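Local structure of CrtC domain-containing protein (Fusarium vanettenii 77-13-4, 7A0Q) at residues I41-Y45 against A159-T165; E230-W236 against F249-A255; L47-P52 against D131-L136; E31-T35 against A153-A157. The protein probably catalyses the hydration of kievitone, an isoflavonoid phytoalexin of bean, as the kievitone hydratase of a plant-pathogenic fungus. One frame throughout, in Å; residues are numbered along the deposited sequence.

In the fold
Contacts 1, 3 and 4 pack successive pieces of the long loop before strand 58-66 onto the N-terminal lipocalin-like half, whereas contact 2 is a hairpin of the C-terminal eight-stranded barrel. Contacts 1 and 4 each meet this hairpin at the seam between the two halves. At one place Asn160 OD1 lies 2.7 Å from Ser234 OG, and at the other Arg253 NH2 forms a 2.8 Å salt bridge with Glu31 OE2. Contact 3 is nested within the chain loops closed by contacts 1 and 4; its centre lies about 13 Å from that of contact 4 and about 21 Å from that of contact 2. Thr86, Ser109 and Ser119, which line the magnesium site, belong to none of the four.

Contact 1 (I41-Y45 against A159-T165)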
loop_
_atom_site.group_PDB
_atom_site.type_symbol
_atom_site.label_atom_id
_atom_site.label_comp_id
_atom_site.label_asym_id
_atom_site.label_seq_id
_atom_site.Cartn_x
_atom_site.Cartn_y
_atom_site.Cartn_z
ATOM N N ILE A 41 -2.144 15.591 -17.640
ATOM C CA ILE A 41 -3.421 15.011 -17.240
ATOM C C ILE A 41 -3.945 15.822 -16.064
ATOM O O ILE A 41 -3.243 15.932 -15.045
ATOM C CB ILE A 41 -3.273 13.533 -16.869
ATOM C CG1 ILE A 41 -2.915 12.717 -18.121
ATOM C CG2 ILE A 41 -4.563 13.027 -16.229
ATOM C CD1 ILE A 41 -2.371 11.341 -17.816
ATOM N N PRO A 42 -5.132 16.419 -16.161
ATOM C CA PRO A 42 -5.616 17.350 -15.126
ATOM C C PRO A 42 -6.246 16.623 -13.938
ATOM O O PRO A 42 -7.475 16.543 -13.757
ATOM C CB PRO A 42 -6.623 18.209 -15.897
ATOM C CG PRO A 42 -7.184 17.282 -16.937
ATOM C CD PRO A 42 -6.043 16.346 -17.322
ATOM N N ILE A 43 -5.382 16.067 -13.090
ATOM C CA ILE A 43 -5.861 15.341 -11.909
ATOM C C ILE A 43 -6.563 16.301 -10.951
ATOM O O ILE A 43 -6.399 17.520 -11.007
ATOM C CB ILE A 43 -4.718 14.574 -11.220
ATOM C CG1 ILE A 43 -3.639 15.533 -10.721
ATOM C CG2 ILE A 43 -4.114 13.552 -12.185
ATOM C CD1 ILE A 43 -2.553 14.856 -9.916
ATOM N N VAL A 44 -7.395 15.742 -10.069
ATOM C CA VAL A 44 -8.351 16.585 -9.350
ATOM C C VAL A 44 -7.820 17.157 -8.039
ATOM O O VAL A 44 -8.596 17.705 -7.248
ATOM C CB VAL A 44 -9.668 15.834 -9.079
ATOM C CG1 VAL A 44 -10.322 15.428 -10.397
ATOM C CG2 VAL A 44 -9.443 14.618 -8.183
ATOM N N TYR A 45 -6.509 17.064 -7.802
ATOM C CA TYR A 45 -5.919 17.701 -6.624
ATOM C C TYR A 45 -4.437 17.955 -6.854
ATOM O O TYR A 45 -3.817 17.407 -7.773
ATOM C CB TYR A 45 -6.117 16.851 -5.357
ATOM C CG TYR A 45 -5.900 15.376 -5.557
ATOM C CD1 TYR A 45 -4.634 14.860 -5.782
ATOM C CD2 TYR A 45 -6.975 14.489 -5.542
ATOM C CE1 TYR A 45 -4.431 13.502 -5.976
ATOM C CE2 TYR A 45 -6.786 13.148 -5.729
ATOM C CZ TYR A 45 -5.521 12.650 -5.952
ATOM O OH TYR A 45 -5.324 11.302 -6.132
ATOM N N ALA A 159 -2.520 7.886 -10.304
ATOM C CA ALA A 159 -3.715 8.669 -9.994
ATOM C C ALA A 159 -4.914 7.736 -10.153
ATOM O O ALA A 159 -5.432 7.552 -11.261
ATOM C CB ALA A 159 -3.816 9.891 -10.906
ATOM N N ASN A 160 -5.341 7.134 -9.039
ATOM C CA ASN A 160 -6.364 6.092 -9.104
ATOM C C ASN A 160 -7.614 6.609 -9.792
ATOM O O ASN A 160 -8.051 7.737 -9.555
ATOM C CB ASN A 160 -6.675 5.601 -7.695
ATOM C CG ASN A 160 -5.580 4.702 -7.170
ATOM O OD1 ASN A 160 -5.584 3.492 -7.406
ATOM N ND2 ASN A 160 -4.609 5.292 -6.486
ATOM N N GLY A 161 -8.192 5.766 -10.650
ATOM C CA GLY A 161 -9.365 6.161 -11.405
ATOM C C GLY A 161 -9.067 6.989 -12.627
ATOM O O GLY A 161 -10.003 7.329 -13.368
ATOM N N GLY A 162 -7.801 7.338 -12.847
ATOM C CA GLY A 162 -7.377 8.113 -13.994
ATOM C C GLY A 162 -7.015 9.531 -13.614
ATOM O O GLY A 162 -6.017 10.068 -14.102
ATOM N N ALA A 163 -7.816 10.144 -12.740
ATOM C CA ALA A 163 -7.596 11.519 -12.308
ATOM C C ALA A 163 -7.486 11.647 -10.796
ATOM O O ALA A 163 -7.413 12.771 -10.284
ATOM C CB ALA A 163 -8.713 12.433 -12.826
ATOM N N GLY A 164 -7.483 10.535 -10.067
ATOM C CA GLY A 164 -7.189 10.541 -8.647
ATOM C C GLY A 164 -8.372 10.278 -7.746
ATOM O O GLY A 164 -8.196 10.280 -6.523
ATOM N N THR A 165 -9.569 10.050 -8.305
ATOM C CA THR A 165 -10.768 9.854 -7.494
ATOM C C THR A 165 -11.655 8.781 -8.115
ATOM O O THR A 165 -11.662 8.584 -9.330
ATOM C CB THR A 165 -11.544 11.180 -7.332
ATOM O OG1 THR A 165 -12.672 10.994 -6.463
ATOM C CG2 THR A 165 -12.010 11.720 -8.695
#
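Val44 and Tyr45 each donate a hydrogen bond to the loop that follows the type II beta turn Ala159-Gly162, an interruption within strand 158-168 of the N-terminal lipocalin-like domain. The backbone N of Val44 meets Ala163 O at 3.0 Å, in the carbonyl plane. Tyr45 OH reaches Gly164 O at 3.1 Å, also in that carbonyl's plane and on a lone pair, and the oxygen lies at the edge of the tyrosine ring. With CG held between the backbone N and the carbonyl carbon, a chi1 of 42° turns the ring edge and hydroxyl of Tyr45 toward Gly164. Glycine suits that place: its phi is positive (109°), and with no side chain Gly164 CA lets Tyr45 OH come to 3.2 Å.

Small apolar groups fill in beside these bonds. Ile43 CG2 touches Ala159 CB at 3.9 Å, and Val44 CG2 meets Thr165 CG2 with the two side chains crossing at about a right angle. The positive phi angles of Gly161 and Gly162 let the chain curl tightly, and Gly162 N closes the turn onto Ala159 O.

Farther out, Trp174 touches both Val44 and Thr165, and the Tyr45 ring meets that of Trp209. With OG1 anti to the backbone N (chi1 -176°), the Thr165 hydroxyl bonds Thr173 O on the neighbouring strand, and CG2 is left to meet Val44.

Contact 2 (E230-W236 against F249-A255); sequences EYKISAW and FATIRGA
Arg253 sets out with CG anti to the backbone N (chi1 -175°) and then bends at chi2 and chi3, while Lys232 bends at chi2, and these turns bring the guanidinium over the lysine chain. Both belong to the antiparallel beta hairpin 232-240/245-253 of the C-terminal lipocalin-like barrel. Lys232 CG lies over one guanidinium face, 3.5 Å from Arg253 NH2, so aliphatic carbon rather than the amine meets the charged plane. The amine continues to His225 ND1. Arg253 NH2 bonds Glu230 O at 2.8 Å and also pairs with Glu31, while NH1 goes to Gly156 O; several acceptors thus fix the rotation of one planar group at the boundary between the domains.

Lys232-Arg253, Ser234-Thr251 and Trp236-Phe249 are hydrogen-bonded pairs, each joined by two backbone bonds. Their side chains share the face turned to the N-terminal domain, where Ser234 OG meets Asn160 and Trp236 NE1 meets Glu175 OE1. Trp236 CB packs on Phe249 CE1 at 3.8 Å.

On the other face, Ile233 and Ile252 run side by side, CG1 to CG1 at 3.9 Å, and both touch Phe294. Alanine suits the non-hydrogen-bonded pair Ala235-Ala250, whose CA atoms approach to 4.0 Å. Tyr231 CD1 extends this apolar row, packing on Ile252 CG2 at 3.7 Å.

A water bridges the strands: it donates to Ser234 O at 2.7 Å and accepts from Thr251 OG1, a hydroxyl that itself accepts from Gly161 N.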
loop_
_atom_site.group_PDB
_atom_site.type_symbol
_atom_site.label_atom_id
_atom_site.label_comp_id
_atom_site.label_asym_id
_atom_site.label_seq_id
_atom_site.Cartn_x
_atom_site.Cartn_y
_atom_site.Cartn_z
ATOM N N GLU A 230 7.830 -0.164 -16.848
ATOM C CA GLU A 230 7.407 0.976 -16.046
ATOM C C GLU A 230 5.975 0.836 -15.531
ATOM O O GLU A 230 5.434 1.800 -14.982
ATOM C CB GLU A 230 7.532 2.263 -16.854
ATOM C CG GLU A 230 8.968 2.622 -17.176
ATOM C CD GLU A 230 9.096 4.007 -17.757
ATOM O OE1 GLU A 230 9.867 4.175 -18.727
ATOM O OE2 GLU A 230 8.424 4.930 -17.244
ATOM N N TYR A 231 5.358 -0.334 -15.682
ATOM C CA TYR A 231 3.975 -0.513 -15.254
ATOM C C TYR A 231 3.864 -0.590 -13.735
ATOM O O TYR A 231 4.531 -1.403 -13.087
ATOM C CB TYR A 231 3.406 -1.795 -15.867
ATOM C CG TYR A 231 3.162 -1.729 -17.355
ATOM C CD1 TYR A 231 2.373 -0.725 -17.910
ATOM C CD2 TYR A 231 3.718 -2.676 -18.211
ATOM C CE1 TYR A 231 2.137 -0.665 -19.279
ATOM C CE2 TYR A 231 3.488 -2.620 -19.583
ATOM C CZ TYR A 231 2.694 -1.617 -20.106
ATOM O OH TYR A 231 2.457 -1.560 -21.471
ATOM N N LYS A 232 2.986 0.235 -13.168
ATOM C CA LYS A 232 2.655 0.173 -11.750
ATOM C C LYS A 232 1.147 0.039 -11.649
ATOM O O LYS A 232 0.411 0.848 -12.227
ATOM C CB LYS A 232 3.145 1.421 -10.998
ATOM C CG LYS A 232 4.643 1.714 -11.153
ATOM C CD LYS A 232 5.485 0.554 -10.604
ATOM C CE LYS A 232 6.969 0.817 -10.763
ATOM N NZ LYS A 232 7.793 -0.380 -10.374
ATOM N N ILE A 233 0.685 -0.983 -10.938
ATOM C CA ILE A 233 -0.723 -1.360 -10.948
ATOM C C ILE A 233 -1.307 -1.189 -9.552
ATOM O O ILE A 233 -0.764 -1.717 -8.577
ATOM C CB ILE A 233 -0.914 -2.807 -11.420
ATOM C CG1 ILE A 233 -0.268 -2.985 -12.789
ATOM C CG2 ILE A 233 -2.411 -3.166 -11.439
ATOM C CD1 ILE A 233 -0.299 -4.407 -13.280
ATOM N N SER A 234 -2.446 -0.501 -9.477
ATOM C CA SER A 234 -3.201 -0.326 -8.238
ATOM C C SER A 234 -4.623 -0.793 -8.523
ATOM O O SER A 234 -5.348 -0.140 -9.274
ATOM C CB SER A 234 -3.164 1.140 -7.797
ATOM O OG SER A 234 -3.990 1.399 -6.679
ATOM N N ALA A 235 -5.010 -1.948 -7.973
ATOM C CA ALA A 235 -6.235 -2.627 -8.390
ATOM C C ALA A 235 -7.157 -2.842 -7.201
ATOM O O ALA A 235 -6.725 -3.342 -6.159
ATOM C CB ALA A 235 -5.915 -3.979 -9.044
ATOM N N TRP A 236 -8.440 -2.527 -7.387
ATOM C CA TRP A 236 -9.439 -2.631 -6.328
ATOM C C TRP A 236 -10.546 -3.602 -6.720
ATOM O O TRP A 236 -11.067 -3.545 -7.840
ATOM C CB TRP A 236 -10.093 -1.276 -6.042
ATOM C CG TRP A 236 -9.232 -0.275 -5.313
ATOM C CD1 TRP A 236 -8.434 0.674 -5.873
ATOM C CD2 TRP A 236 -9.154 -0.096 -3.898
ATOM N NE1 TRP A 236 -7.826 1.428 -4.880
ATOM C CE2 TRP A 236 -8.256 0.972 -3.658
ATOM C CE3 TRP A 236 -9.740 -0.749 -2.804
ATOM C CZ2 TRP A 236 -7.950 1.410 -2.370
ATOM C CZ3 TRP A 236 -9.440 -0.308 -1.530
ATOM C CH2 TRP A 236 -8.549 0.760 -1.321
ATOM N N PHE A 249 -11.411 -3.308 -10.839
ATOM C CA PHE A 249 -10.716 -2.522 -11.850
ATOM C C PHE A 249 -9.285 -2.252 -11.407
ATOM O O PHE A 249 -8.944 -2.329 -10.224
ATOM C CB PHE A 249 -11.458 -1.203 -12.154
ATOM C CG PHE A 249 -11.166 -0.080 -11.181
ATOM C CD1 PHE A 249 -11.560 -0.163 -9.848
ATOM C CD2 PHE A 249 -10.494 1.060 -11.606
ATOM C CE1 PHE A 249 -11.290 0.892 -8.955
ATOM C CE2 PHE A 249 -10.229 2.105 -10.733
ATOM C CZ PHE A 249 -10.618 2.020 -9.413
ATOM N N ALA A 250 -8.448 -1.959 -12.397
ATOM C CA ALA A 250 -7.066 -1.575 -12.169
ATOM C C ALA A 250 -6.833 -0.188 -12.740
ATOM O O ALA A 250 -7.327 0.137 -13.827
ATOM C CB ALA A 250 -6.098 -2.582 -12.822
ATOM N N THR A 251 -6.077 0.626 -11.993
ATOM C CA THR A 251 -5.417 1.804 -12.540
ATOM C C THR A 251 -3.960 1.430 -12.760
ATOM O O THR A 251 -3.283 0.975 -11.835
ATOM C CB THR A 251 -5.516 3.014 -11.609
ATOM O OG1 THR A 251 -6.891 3.274 -11.276
ATOM C CG2 THR A 251 -4.917 4.241 -12.299
ATOM N N ILE A 252 -3.497 1.573 -13.988
ATOM C CA ILE A 252 -2.135 1.204 -14.334
ATOM C C ILE A 252 -1.425 2.450 -14.823
ATOM O O ILE A 252 -1.848 3.065 -15.805
ATOM C CB ILE A 252 -2.097 0.104 -15.404
ATOM C CG1 ILE A 252 -2.897 -1.115 -14.931
ATOM C CG2 ILE A 252 -0.627 -0.218 -15.741
ATOM C CD1 ILE A 252 -2.906 -2.278 -15.921
ATOM N N ARG A 253 -0.350 2.829 -14.131
ATOM C CA ARG A 253 0.515 3.892 -14.606
ATOM C C ARG A 253 1.621 3.259 -15.432
ATOM O O ARG A 253 2.299 2.344 -14.960
ATOM C CB ARG A 253 1.104 4.682 -13.437
ATOM C CG ARG A 253 1.924 5.891 -13.873
ATOM C CD ARG A 253 3.215 5.994 -13.042
ATOM N NE ARG A 253 4.222 5.021 -13.469
ATOM C CZ ARG A 253 5.405 4.851 -12.873
ATOM N NH1 ARG A 253 5.744 5.571 -11.802
ATOM N NH2 ARG A 253 6.258 3.951 -13.345
ATOM N N GLY A 254 1.775 3.720 -16.663
ATOM C CA GLY A 254 2.851 3.275 -17.520
ATOM C C GLY A 254 3.963 4.300 -17.612
ATOM O O GLY A 254 4.265 5.020 -16.650
ATOM N N ALA A 255 4.593 4.350 -18.782
ATOM C CA ALA A 255 5.596 5.357 -19.076
ATOM C C ALA A 255 4.933 6.670 -19.475
ATOM O O ALA A 255 3.786 6.703 -19.924
ATOM C CB ALA A 255 6.520 4.873 -20.199
HETATM O O HOH W 1 -7.231 1.803 -9.076
#

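Contact 3 (L47-P52 against D131-L136)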
loop_
_atom_site.group_PDB
_atom_site.type_symbol
_atom_site.label_atom_id
_atom_site.label_comp_id
_atom_site.label_asym_id
_atom_site.label_seq_id
_atom_site.Cartn_x
_atom_site.Cartn_y
_atom_site.Cartn_z
ATOM N N LEU A 47 -0.885 17.201 -5.116
ATOM C CA LEU A 47 -0.371 16.189 -4.197
ATOM C C LEU A 47 0.037 16.809 -2.869
ATOM O O LEU A 47 -0.335 16.315 -1.798
ATOM C CB LEU A 47 0.809 15.452 -4.821
ATOM C CG LEU A 47 0.515 14.770 -6.154
ATOM C CD1 LEU A 47 1.642 13.828 -6.554
ATOM C CD2 LEU A 47 -0.816 14.009 -6.088
ATOM N N SER A 48 0.827 17.887 -2.926
ATOM C CA SER A 48 1.394 18.458 -1.706
ATOM C C SER A 48 0.298 18.901 -0.749
ATOM O O SER A 48 0.371 18.653 0.463
ATOM C CB SER A 48 2.291 19.650 -2.067
ATOM O OG SER A 48 3.434 19.247 -2.803
ATOM N N GLU A 49 -0.731 19.555 -1.288
ATOM C CA GLU A 49 -1.841 20.081 -0.508
ATOM C C GLU A 49 -2.731 18.978 0.054
ATOM O O GLU A 49 -3.526 19.235 0.966
ATOM C CB GLU A 49 -2.682 21.006 -1.394
ATOM C CG GLU A 49 -1.980 22.292 -1.873
ATOM C CD GLU A 49 -0.967 22.097 -3.013
ATOM O OE1 GLU A 49 -0.903 21.014 -3.630
ATOM O OE2 GLU A 49 -0.230 23.063 -3.310
ATOM N N SER A 50 -2.637 17.772 -0.494
ATOM C CA SER A 50 -3.439 16.638 -0.059
ATOM C C SER A 50 -2.815 15.873 1.102
ATOM O O SER A 50 -3.456 14.972 1.662
ATOM C CB SER A 50 -3.629 15.689 -1.237
ATOM O OG SER A 50 -4.392 16.346 -2.226
ATOM N N GLN A 51 -1.581 16.201 1.481
ATOM C CA GLN A 51 -0.849 15.447 2.486
ATOM C C GLN A 51 -1.116 15.809 3.953
ATOM O O GLN A 51 -1.009 14.922 4.803
ATOM C CB GLN A 51 0.651 15.594 2.212
ATOM C CG GLN A 51 1.117 14.921 0.914
ATOM C CD GLN A 51 1.384 13.452 1.131
ATOM O OE1 GLN A 51 0.459 12.681 1.371
ATOM N NE2 GLN A 51 2.654 13.052 1.090
ATOM N N PRO A 52 -1.433 17.059 4.311
ATOM C CA PRO A 52 -1.489 17.411 5.742
ATOM C C PRO A 52 -2.564 16.675 6.534
ATOM O O PRO A 52 -3.584 16.214 6.009
ATOM C CB PRO A 52 -1.772 18.915 5.723
ATOM C CG PRO A 52 -1.146 19.378 4.467
ATOM C CD PRO A 52 -1.448 18.281 3.480
ATOM N N ASP A 131 7.312 20.537 0.576
ATOM C CA ASP A 131 6.423 20.060 -0.483
ATOM C C ASP A 131 5.734 18.741 -0.146
ATOM O O ASP A 131 4.910 18.276 -0.943
ATOM C CB ASP A 131 7.191 19.925 -1.812
ATOM C CG ASP A 131 8.301 18.883 -1.764
ATOM O OD1 ASP A 131 8.417 18.155 -0.758
ATOM O OD2 ASP A 131 9.066 18.793 -2.749
ATOM N N ASN A 132 6.031 18.140 1.009
ATOM C CA ASN A 132 5.415 16.876 1.445
ATOM C C ASN A 132 5.636 15.751 0.434
ATOM O O ASN A 132 4.829 14.819 0.343
ATOM C CB ASN A 132 3.917 17.054 1.743
ATOM C CG ASN A 132 3.658 18.119 2.816
ATOM O OD1 ASN A 132 4.409 18.224 3.793
ATOM N ND2 ASN A 132 2.610 18.913 2.633
ATOM N N LEU A 133 6.749 15.802 -0.304
ATOM C CA LEU A 133 7.054 14.816 -1.335
ATOM C C LEU A 133 8.541 14.477 -1.359
ATOM O O LEU A 133 8.911 13.312 -1.526
ATOM C CB LEU A 133 6.634 15.340 -2.712
ATOM C CG LEU A 133 5.127 15.454 -2.965
ATOM C CD1 LEU A 133 4.921 16.187 -4.284
ATOM C CD2 LEU A 133 4.480 14.073 -2.980
ATOM N N SER A 134 9.395 15.493 -1.210
ATOM C CA SER A 134 10.838 15.296 -1.328
ATOM C C SER A 134 11.426 14.555 -0.139
ATOM O O SER A 134 12.481 13.921 -0.279
ATOM C CB SER A 134 11.542 16.643 -1.491
ATOM O OG SER A 134 11.191 17.242 -2.720
ATOM N N LYS A 135 10.770 14.599 1.018
ATOM C CA LYS A 135 11.205 13.785 2.146
ATOM C C LYS A 135 10.012 13.506 3.041
ATOM O O LYS A 135 9.427 14.431 3.608
ATOM C CB LYS A 135 12.328 14.459 2.938
ATOM C CG LYS A 135 13.041 13.490 3.874
ATOM C CD LYS A 135 14.254 14.143 4.530
ATOM C CE LYS A 135 14.955 13.163 5.463
ATOM N NZ LYS A 135 16.060 13.840 6.221
ATOM N N LEU A 136 9.673 12.230 3.153
ATOM C CA LEU A 136 8.650 11.707 4.043
ATOM C C LEU A 136 9.305 10.658 4.926
ATOM O O LEU A 136 10.329 10.077 4.554
ATOM C CB LEU A 136 7.490 11.081 3.250
ATOM C CG LEU A 136 6.716 12.046 2.360
ATOM C CD1 LEU A 136 5.873 11.254 1.343
ATOM C CD2 LEU A 136 5.835 12.944 3.205
#
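An Asx turn at Asp131 shapes the loop leading into strand 136-142 of the N-terminal lipocalin-like domain, and against it Ser48 and Gln51 press one side of a short, helix-like coil. Three hydrogen bonds join the two. Ser48 OG donates to Asp131 O at 2.6 Å. In return, Asn132 ND2 reaches Ser48 O at 3.1 Å; that oxygen also accepts from Gln51 N, the two donors arriving from opposite faces of its carbonyl plane. Gln51 NE2 then bonds Asn132 O at 2.9 Å, nearly straight at 173° and within both the amide and the carbonyl planes.

The Gln51 and Asn132 side chains run antiparallel, Gln51 CB 3.6 Å from Asn132 CB and the amide planes 71° apart. Asparagine suits this position because it readily adopts the left-handed helical backbone found here. The amide oxygens are used as well, Gln51 OE1 by Tyr205 OH and Asn132 OD1 by Ser127 OG, so both buried amides are held at each end. Leu133 CD1 touches Ser48 OG at 3.7 Å.

Asp131 stabilises the receiving loop from within: OD1 takes the N-H groups of Leu133 and Ser134 from the same face, and OD2 uses its syn lone pair for Ser134 OG.

Contact 4 (E31-T35 against A153-A157)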
loop_
_atom_site.group_PDB
_atom_site.type_symbol
_atom_site.label_atom_id
_atom_site.label_comp_id
_atom_site.label_asym_id
_atom_site.label_seq_id
_atom_site.Cartn_x
_atom_site.Cartn_y
_atom_site.Cartn_z
ATOM N N GLU A 31 12.721 4.598 -8.709
ATOM C CA GLU A 31 12.702 5.436 -9.893
ATOM C C GLU A 31 13.402 6.755 -9.595
ATOM O O GLU A 31 13.701 7.088 -8.442
ATOM C CB GLU A 31 11.264 5.659 -10.379
ATOM C CG GLU A 31 10.703 4.392 -10.981
ATOM C CD GLU A 31 9.235 4.496 -11.370
ATOM O OE1 GLU A 31 8.524 5.383 -10.842
ATOM O OE2 GLU A 31 8.807 3.678 -12.212
ATOM N N ASN A 32 13.700 7.501 -10.660
ATOM C CA ASN A 32 14.312 8.814 -10.527
ATOM C C ASN A 32 13.610 9.771 -11.492
ATOM O O ASN A 32 14.214 10.361 -12.384
ATOM C CB ASN A 32 15.822 8.757 -10.780
ATOM C CG ASN A 32 16.511 10.091 -10.515
ATOM O OD1 ASN A 32 16.147 10.823 -9.590
ATOM N ND2 ASN A 32 17.514 10.406 -11.325
ATOM N N SER A 33 12.306 9.938 -11.306
ATOM C CA SER A 33 11.489 10.760 -12.186
ATOM C C SER A 33 10.762 11.831 -11.381
ATOM O O SER A 33 10.844 11.891 -10.150
ATOM C CB SER A 33 10.490 9.895 -12.959
ATOM O OG SER A 33 10.008 8.844 -12.147
ATOM N N LYS A 34 10.032 12.679 -12.098
ATOM C CA LYS A 34 9.250 13.736 -11.473
ATOM C C LYS A 34 7.900 13.181 -11.033
ATOM O O LYS A 34 7.294 12.371 -11.738
ATOM C CB LYS A 34 9.058 14.905 -12.440
ATOM C CG LYS A 34 10.362 15.344 -13.121
ATOM C CD LYS A 34 11.427 15.664 -12.073
ATOM C CE LYS A 34 12.071 17.022 -12.312
ATOM N NZ LYS A 34 12.359 17.726 -11.031
ATOM N N THR A 35 7.411 13.653 -9.881
ATOM C CA THR A 35 6.253 13.029 -9.233
ATOM C C THR A 35 4.983 13.160 -10.072
ATOM O O THR A 35 4.184 12.215 -10.160
ATOM C CB THR A 35 6.033 13.644 -7.844
ATOM O OG1 THR A 35 7.295 13.807 -7.176
ATOM C CG2 THR A 35 5.152 12.745 -6.995
ATOM N N ALA A 153 9.847 11.203 -3.227
ATOM C CA ALA A 153 8.877 10.780 -4.239
ATOM C C ALA A 153 9.398 11.020 -5.659
ATOM O O ALA A 153 8.770 11.682 -6.485
ATOM C CB ALA A 153 7.551 11.491 -4.014
ATOM N N THR A 154 10.555 10.413 -5.938
ATOM C CA THR A 154 11.208 10.426 -7.241
ATOM C C THR A 154 10.538 9.473 -8.228
ATOM O O THR A 154 11.215 8.700 -8.907
ATOM C CB THR A 154 12.680 10.039 -7.052
ATOM O OG1 THR A 154 12.743 8.667 -6.615
ATOM C CG2 THR A 154 13.331 10.931 -6.024
ATOM N N THR A 155 9.206 9.515 -8.314
ATOM C CA THR A 155 8.459 8.435 -8.942
ATOM C C THR A 155 7.122 8.983 -9.436
ATOM O O THR A 155 6.467 9.761 -8.734
ATOM C CB THR A 155 8.272 7.275 -7.947
ATOM O OG1 THR A 155 7.628 6.166 -8.586
ATOM C CG2 THR A 155 7.477 7.719 -6.693
ATOM N N GLY A 156 6.743 8.598 -10.654
ATOM C CA GLY A 156 5.508 9.107 -11.247
ATOM C C GLY A 156 4.269 8.588 -10.521
ATOM O O GLY A 156 4.137 7.385 -10.267
ATOM N N ALA A 157 3.353 9.498 -10.182
ATOM C CA ALA A 157 2.200 9.122 -9.371
ATOM C C ALA A 157 1.230 8.227 -10.136
ATOM O O ALA A 157 1.065 8.343 -11.357
ATOM C CB ALA A 157 1.442 10.363 -8.885
HETATM O O HOH W 2 7.983 7.829 -13.234
#
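Glu31-Thr35 lies against Ala153-Ala157 with two close backbone approaches, Asn32 to Thr154 and Thr35 to Gly156, at 4.8 and 4.5 Å between CA atoms. Neither segment is a regular strand: Ala153-Ala157 links strands 145-152 and 158-168 of the N-terminal lipocalin-like domain and makes an inverse gamma turn centred on Thr154. Only two backbone bonds cross. Ser33 N meets Thr154 O from well above the carbonyl plane, whereas Ala157 N approaches Thr35 O at 2.8 Å within it.

Three threonines supply what the irregular backbone lacks. Thr154 OG1, set between the backbone N and the carbonyl carbon (chi1 66°), points back to Glu31 O and donates at 2.6 Å from above that carbonyl plane. At the other end Thr35 OG1 donates to Ala153 O at 2.7 Å, and its CG2 packs beside Thr155 O and Ala153 O. A beta-branched hydroxyl residue suits this spot because one branch can bond while the other packs: CG2 lies on Leu47, and the side chain also touches Leu178.

Glu31 stretches out from CG and crosses Thr155 at about a right angle. Its OE1 accepts from Thr155 OG1 at 2.6 Å on the anti side, 33° out of the carboxylate plane; its OE2 forms a salt bridge with Arg253 of the C-terminal barrel. Thr155 OG1 in turn is met by Ser180 N, which helps position the hydroxyl. Beside them a water accepts from Gly156 N at 3.0 Å.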